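Local coordinates for putative uncharacterized protein (Bacillus anthracis, PDB 3LNO), which is of unknown function but probably takes part in the assembly or transfer of iron-sulfur clusters, at residues A[16-21]-A[26-31]; A[62-67]-A[81-86]. One frame throughout, in Å; residues are numbered along the deposited sequence.

Contact 1. Residues A[16-21]-A[26-31]; sequences NLEAVI and GVDIVN
Leu17 meets the start of helix 29-32 through its CB, which lies 3.6 Å from CG2 of Val30, while its carbonyl O rests near CG1 of Ile29. Beyond CB, with CG anti to the carbonyl carbon (chi1 -70°), the leucine continues into the interior, where Leu71 of helix 60-74 and Val35 cover it. Glu18 next sends an extended arm past the helix start: its CG packs 4.0 Å from CB of Val30. The same arm runs alongside Asp28, both side chains pointing the same way with their carboxylate planes steeply inclined. The carbonyl O of Glu18 sits close against CB of Asp28. At Val20 the chain has left its 3-10 turn, and the carbonyl O accepts from Ile29 N at 3.0 Å, the donor approaching nearly in line with the C=O bond (169°). The CA of Asp28 adds a CA-H...O contact of 3.1 Å to that same Val20 O. CG1 of Val20 lies against CD1 of Ile29, 3.9 Å away. Ile21 pairs with Asp28 as an antiparallel non-hydrogen-bonded pair, and its CD1 reaches CB of Asp28 at 4.0 Å.

Asp28 is the N-cap: with CG between its own N and carbonyl carbon (chi1 69°), OD1 accepts from Asn31 N at 2.6 Å, met from above the carboxylate plane. Asp28 thus lies both in the antiparallel pair with Ile21 and just before the helix. The amide N-H of Asn31 may ease the negative charge of Asp28, which has the carboxylate of Glu18 nearby but not in contact (OE2 to OD2 4.8 Å).

Contact 2. Residues A[62-67]-A[81-86]; sequences QIVSDV and IEVNVV
Val83 stands between two valines of helix 60-74, one helical turn apart, and makes the closer-packed half of an entirely apolar contact. Its CG2 meets CG1 of Val67 at 3.7 Å, the shortest approach between the segments. On its other branch, CG1 lies 4.0 Å from CG2 of Val64, and the two side chains overlap flank to flank, running opposite ways, so that CG1 of Val64 also comes to CB of Val83. Val67, the buried member of the group, has CG1 anti to its backbone N (chi1 168°), the branch that reaches the strand; Val67 also touches Leu17 and Ile29.

Toward the end of the strand the packing thins. Val85 offers a single methyl, CG2, to CG2 of Val64 at 3.9 Å, where Val83 touches both helix valines. Ser65, on the solvent side of the helix, turns away from the strand and bonds through OG to Gly61 O instead.

The axes of helix segment 62-67 and strand 81-85 approach to 9.1 Å and run roughly antiparallel, 154° between their directions. Strand 81-85 borders the sheet within this chain and pairs with the parallel strand 46-50, so the contact belongs to a beta-alpha-beta crossover: strand 46-50, helix 60-74 packed across the sheet, then strand 81-85.

In the fold
The two contacts illustrate how a small alpha-beta domain divides its work. Contact 1 is a local turn of mixed chemistry, where backbone polar groups and a helix cap set the path of the chain. It runs from buried residues (Leu17, Val20, Ile29) out to exposed ones (Glu18, Ile21), whereas the residues touching in contact 2 are buried or partly exposed. Contact 2 joins elements farther apart in sequence, helix and sheet, by branched aliphatic side chains without a hydrogen bond between them. Helix 60-74 supplies one side of contact 2 and lies against contact 1; CG2 of Val67 is 3.9 Å from CD1 of Ile29, so the apolar side of contact 1 continues the layer of contact 2.

Contact 1. Residues A[16-21]-A[26-31]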
loop_
_atom_site.group_PDB
_atom_site.type_symbol
_atom_site.label_atom_id
_atom_site.label_comp_id
_atom_site.label_asym_id
_atom_site.label_seq_id
_atom_site.Cartn_x
_atom_site.Cartn_y
_atom_site.Cartn_z
ATOM N N ASN A 16 -2.769 -3.447 7.270
ATOM C CA ASN A 16 -3.028 -4.701 6.566
ATOM C C ASN A 16 -2.312 -4.791 5.210
ATOM O O ASN A 16 -2.129 -5.878 4.666
ATOM C CB ASN A 16 -4.530 -4.940 6.430
ATOM C CG ASN A 16 -5.101 -5.591 7.663
ATOM O OD1 ASN A 16 -5.127 -6.820 7.768
ATOM N ND2 ASN A 16 -5.536 -4.769 8.626
ATOM N N LEU A 17 -1.899 -3.642 4.672
ATOM C CA LEU A 17 -1.162 -3.608 3.409
ATOM C C LEU A 17 0.253 -4.193 3.572
ATOM O O LEU A 17 0.962 -4.432 2.589
ATOM C CB LEU A 17 -1.115 -2.179 2.872
ATOM C CG LEU A 17 -2.461 -1.624 2.370
ATOM C CD1 LEU A 17 -2.271 -0.185 1.893
ATOM C CD2 LEU A 17 -2.995 -2.505 1.201
ATOM N N GLU A 18 0.658 -4.466 4.805
ATOM C CA GLU A 18 1.928 -5.183 5.004
ATOM C C GLU A 18 1.880 -6.605 4.497
ATOM O O GLU A 18 2.920 -7.257 4.402
ATOM C CB GLU A 18 2.341 -5.230 6.469
ATOM C CG GLU A 18 2.747 -3.886 6.985
ATOM C CD GLU A 18 3.135 -3.929 8.433
ATOM O OE1 GLU A 18 2.345 -4.442 9.263
ATOM O OE2 GLU A 18 4.243 -3.444 8.733
ATOM N N ALA A 19 0.688 -7.108 4.196
ATOM C CA ALA A 19 0.572 -8.463 3.658
ATOM C C ALA A 19 0.657 -8.473 2.148
ATOM O O ALA A 19 0.480 -9.522 1.536
ATOM C CB ALA A 19 -0.729 -9.113 4.113
ATOM N N VAL A 20 0.873 -7.310 1.532
ATOM C CA VAL A 20 1.022 -7.232 0.060
ATOM C C VAL A 20 2.508 -7.078 -0.273
ATOM O O VAL A 20 3.137 -6.081 0.095
ATOM C CB VAL A 20 0.262 -6.006 -0.526
ATOM C CG1 VAL A 20 0.514 -5.882 -2.022
ATOM C CG2 VAL A 20 -1.260 -6.052 -0.191
ATOM N N ILE A 21 3.079 -8.070 -0.948
ATOM C CA ILE A 21 4.512 -8.099 -1.221
ATOM C C ILE A 21 4.844 -7.625 -2.637
ATOM O O ILE A 21 4.162 -7.995 -3.593
ATOM C CB ILE A 21 5.067 -9.538 -1.050
ATOM C CG1 ILE A 21 4.470 -10.205 0.199
ATOM C CG2 ILE A 21 6.578 -9.529 -0.932
ATOM C CD1 ILE A 21 4.674 -9.392 1.457
ATOM N N GLY A 26 10.780 -8.866 -2.632
ATOM C CA GLY A 26 10.498 -9.651 -1.441
ATOM C C GLY A 26 10.222 -8.799 -0.208
ATOM O O GLY A 26 10.446 -9.248 0.911
ATOM N N VAL A 27 9.715 -7.580 -0.412
ATOM C CA VAL A 27 9.431 -6.657 0.688
ATOM C C VAL A 27 8.025 -6.117 0.492
ATOM O O VAL A 27 7.600 -5.925 -0.652
ATOM C CB VAL A 27 10.488 -5.512 0.741
ATOM C CG1 VAL A 27 10.067 -4.382 1.676
ATOM C CG2 VAL A 27 11.820 -6.076 1.207
ATOM N N ASP A 28 7.282 -5.901 1.576
ATOM C CA ASP A 28 5.895 -5.442 1.435
ATOM C C ASP A 28 5.830 -3.987 1.013
ATOM O O ASP A 28 6.774 -3.229 1.234
ATOM C CB ASP A 28 5.102 -5.641 2.713
ATOM C CG ASP A 28 5.558 -4.720 3.832
ATOM O OD1 ASP A 28 5.215 -3.507 3.799
ATOM O OD2 ASP A 28 6.254 -5.216 4.757
ATOM N N ILE A 29 4.705 -3.586 0.434
ATOM C CA ILE A 29 4.623 -2.266 -0.183
ATOM C C ILE A 29 4.672 -1.125 0.834
ATOM O O ILE A 29 5.053 0.003 0.514
ATOM C CB ILE A 29 3.379 -2.163 -1.098
ATOM C CG1 ILE A 29 2.091 -2.312 -0.287
ATOM C CG2 ILE A 29 3.432 -3.251 -2.140
ATOM C CD1 ILE A 29 0.804 -2.084 -1.104
ATOM N N VAL A 30 4.226 -1.404 2.047
ATOM C CA VAL A 30 4.306 -0.450 3.136
ATOM C C VAL A 30 5.781 -0.170 3.481
ATOM O O VAL A 30 6.243 0.987 3.416
ATOM C CB VAL A 30 3.497 -0.953 4.366
ATOM C CG1 VAL A 30 3.874 -0.191 5.629
ATOM C CG2 VAL A 30 2.011 -0.791 4.094
ATOM N N ASN A 31 6.533 -1.225 3.802
ATOM C CA ASN A 31 7.953 -1.047 4.115
ATOM C C ASN A 31 8.772 -0.511 2.936
ATOM O O ASN A 31 9.764 0.175 3.137
ATOM C CB ASN A 31 8.561 -2.315 4.735
ATOM C CG ASN A 31 8.162 -2.489 6.196
ATOM O OD1 ASN A 31 7.301 -3.308 6.507
ATOM N ND2 ASN A 31 8.777 -1.703 7.098
#

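Contact 2. Residues A[62-67]-A[81-86]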
loop_
_atom_site.group_PDB
_atom_site.type_symbol
_atom_site.label_atom_id
_atom_site.label_comp_id
_atom_site.label_asym_id
_atom_site.label_seq_id
_atom_site.Cartn_x
_atom_site.Cartn_y
_atom_site.Cartn_z
ATOM N N GLN A 62 -0.417 -7.188 -10.810
ATOM C CA GLN A 62 -0.531 -8.140 -9.712
ATOM C C GLN A 62 -0.563 -7.460 -8.336
ATOM O O GLN A 62 -1.250 -7.916 -7.427
ATOM C CB GLN A 62 0.605 -9.154 -9.769
ATOM C CG GLN A 62 0.482 -10.244 -8.721
ATOM C CD GLN A 62 1.679 -11.169 -8.702
ATOM O OE1 GLN A 62 2.326 -11.391 -9.731
ATOM N NE2 GLN A 62 1.982 -11.721 -7.527
ATOM N N ILE A 63 0.175 -6.367 -8.179
ATOM C CA ILE A 63 0.203 -5.674 -6.895
ATOM C C ILE A 63 -1.169 -5.076 -6.575
ATOM O O ILE A 63 -1.720 -5.300 -5.497
ATOM C CB ILE A 63 1.384 -4.667 -6.820
ATOM C CG1 ILE A 63 2.703 -5.441 -6.737
ATOM C CG2 ILE A 63 1.238 -3.736 -5.625
ATOM C CD1 ILE A 63 3.958 -4.578 -6.822
ATOM N N VAL A 64 -1.759 -4.392 -7.549
ATOM C CA VAL A 64 -3.077 -3.827 -7.374
ATOM C C VAL A 64 -4.181 -4.841 -7.046
ATOM O O VAL A 64 -4.983 -4.613 -6.129
ATOM C CB VAL A 64 -3.514 -3.050 -8.608
ATOM C CG1 VAL A 64 -5.003 -2.710 -8.497
ATOM C CG2 VAL A 64 -2.645 -1.794 -8.770
ATOM N N SER A 65 -4.267 -5.941 -7.795
ATOM C CA SER A 65 -5.263 -6.957 -7.438
ATOM C C SER A 65 -4.968 -7.570 -6.052
ATOM O O SER A 65 -5.884 -7.909 -5.299
ATOM C CB SER A 65 -5.436 -8.041 -8.528
ATOM O OG SER A 65 -4.191 -8.540 -8.964
ATOM N N ASP A 66 -3.687 -7.685 -5.707
ATOM C CA ASP A 66 -3.315 -8.159 -4.375
ATOM C C ASP A 66 -3.795 -7.199 -3.266
ATOM O O ASP A 66 -4.283 -7.630 -2.218
ATOM C CB ASP A 66 -1.813 -8.356 -4.297
ATOM C CG ASP A 66 -1.437 -9.790 -4.059
ATOM O OD1 ASP A 66 -1.745 -10.639 -4.931
ATOM O OD2 ASP A 66 -0.839 -10.071 -2.990
ATOM N N VAL A 67 -3.700 -5.897 -3.518
ATOM C CA VAL A 67 -4.265 -4.915 -2.602
ATOM C C VAL A 67 -5.763 -5.166 -2.389
ATOM O O VAL A 67 -6.235 -5.244 -1.254
ATOM C CB VAL A 67 -4.020 -3.445 -3.085
ATOM C CG1 VAL A 67 -4.859 -2.484 -2.298
ATOM C CG2 VAL A 67 -2.555 -3.044 -2.919
ATOM N N ILE A 81 -13.058 -0.417 -2.668
ATOM C CA ILE A 81 -11.614 -0.280 -2.678
ATOM C C ILE A 81 -11.126 0.243 -4.012
ATOM O O ILE A 81 -11.163 -0.470 -5.014
ATOM C CB ILE A 81 -10.904 -1.596 -2.448
ATOM C CG1 ILE A 81 -11.444 -2.267 -1.192
ATOM C CG2 ILE A 81 -9.396 -1.322 -2.376
ATOM C CD1 ILE A 81 -11.041 -3.682 -1.038
ATOM N N GLU A 82 -10.627 1.471 -4.010
ATOM C CA GLU A 82 -10.031 2.037 -5.200
ATOM C C GLU A 82 -8.514 2.118 -5.026
ATOM O O GLU A 82 -8.033 2.594 -3.989
ATOM C CB GLU A 82 -10.535 3.461 -5.390
ATOM C CG GLU A 82 -11.843 3.585 -6.049
ATOM C CD GLU A 82 -12.091 5.012 -6.498
ATOM O OE1 GLU A 82 -12.768 5.749 -5.747
ATOM O OE2 GLU A 82 -11.592 5.395 -7.591
ATOM N N VAL A 83 -7.762 1.709 -6.041
ATOM C CA VAL A 83 -6.310 1.848 -5.985
ATOM C C VAL A 83 -5.896 2.793 -7.078
ATOM O O VAL A 83 -6.082 2.489 -8.263
ATOM C CB VAL A 83 -5.569 0.511 -6.155
ATOM C CG1 VAL A 83 -4.079 0.715 -5.976
ATOM C CG2 VAL A 83 -6.062 -0.515 -5.143
ATOM N N ASN A 84 -5.374 3.959 -6.700
ATOM C CA ASN A 84 -4.904 4.883 -7.734
ATOM C C ASN A 84 -3.401 4.847 -7.765
ATOM O O ASN A 84 -2.740 5.170 -6.771
ATOM C CB ASN A 84 -5.386 6.312 -7.506
ATOM C CG ASN A 84 -6.896 6.459 -7.679
ATOM O OD1 ASN A 84 -7.527 5.766 -8.489
ATOM N ND2 ASN A 84 -7.481 7.374 -6.915
ATOM N N VAL A 85 -2.863 4.435 -8.900
ATOM C CA VAL A 85 -1.418 4.350 -9.060
ATOM C C VAL A 85 -0.890 5.675 -9.655
ATOM O O VAL A 85 -1.295 6.079 -10.752
ATOM C CB VAL A 85 -1.083 3.200 -9.971
ATOM C CG1 VAL A 85 0.386 3.172 -10.264
ATOM C CG2 VAL A 85 -1.573 1.868 -9.344
ATOM N N VAL A 86 -0.015 6.367 -8.929
ATOM C CA VAL A 86 0.467 7.659 -9.406
ATOM C C VAL A 86 1.971 7.595 -9.600
ATOM O O VAL A 86 2.605 6.622 -9.212
ATOM C CB VAL A 86 0.047 8.828 -8.471
ATOM C CG1 VAL A 86 -1.478 8.873 -8.348
ATOM C CG2 VAL A 86 0.695 8.705 -7.105
#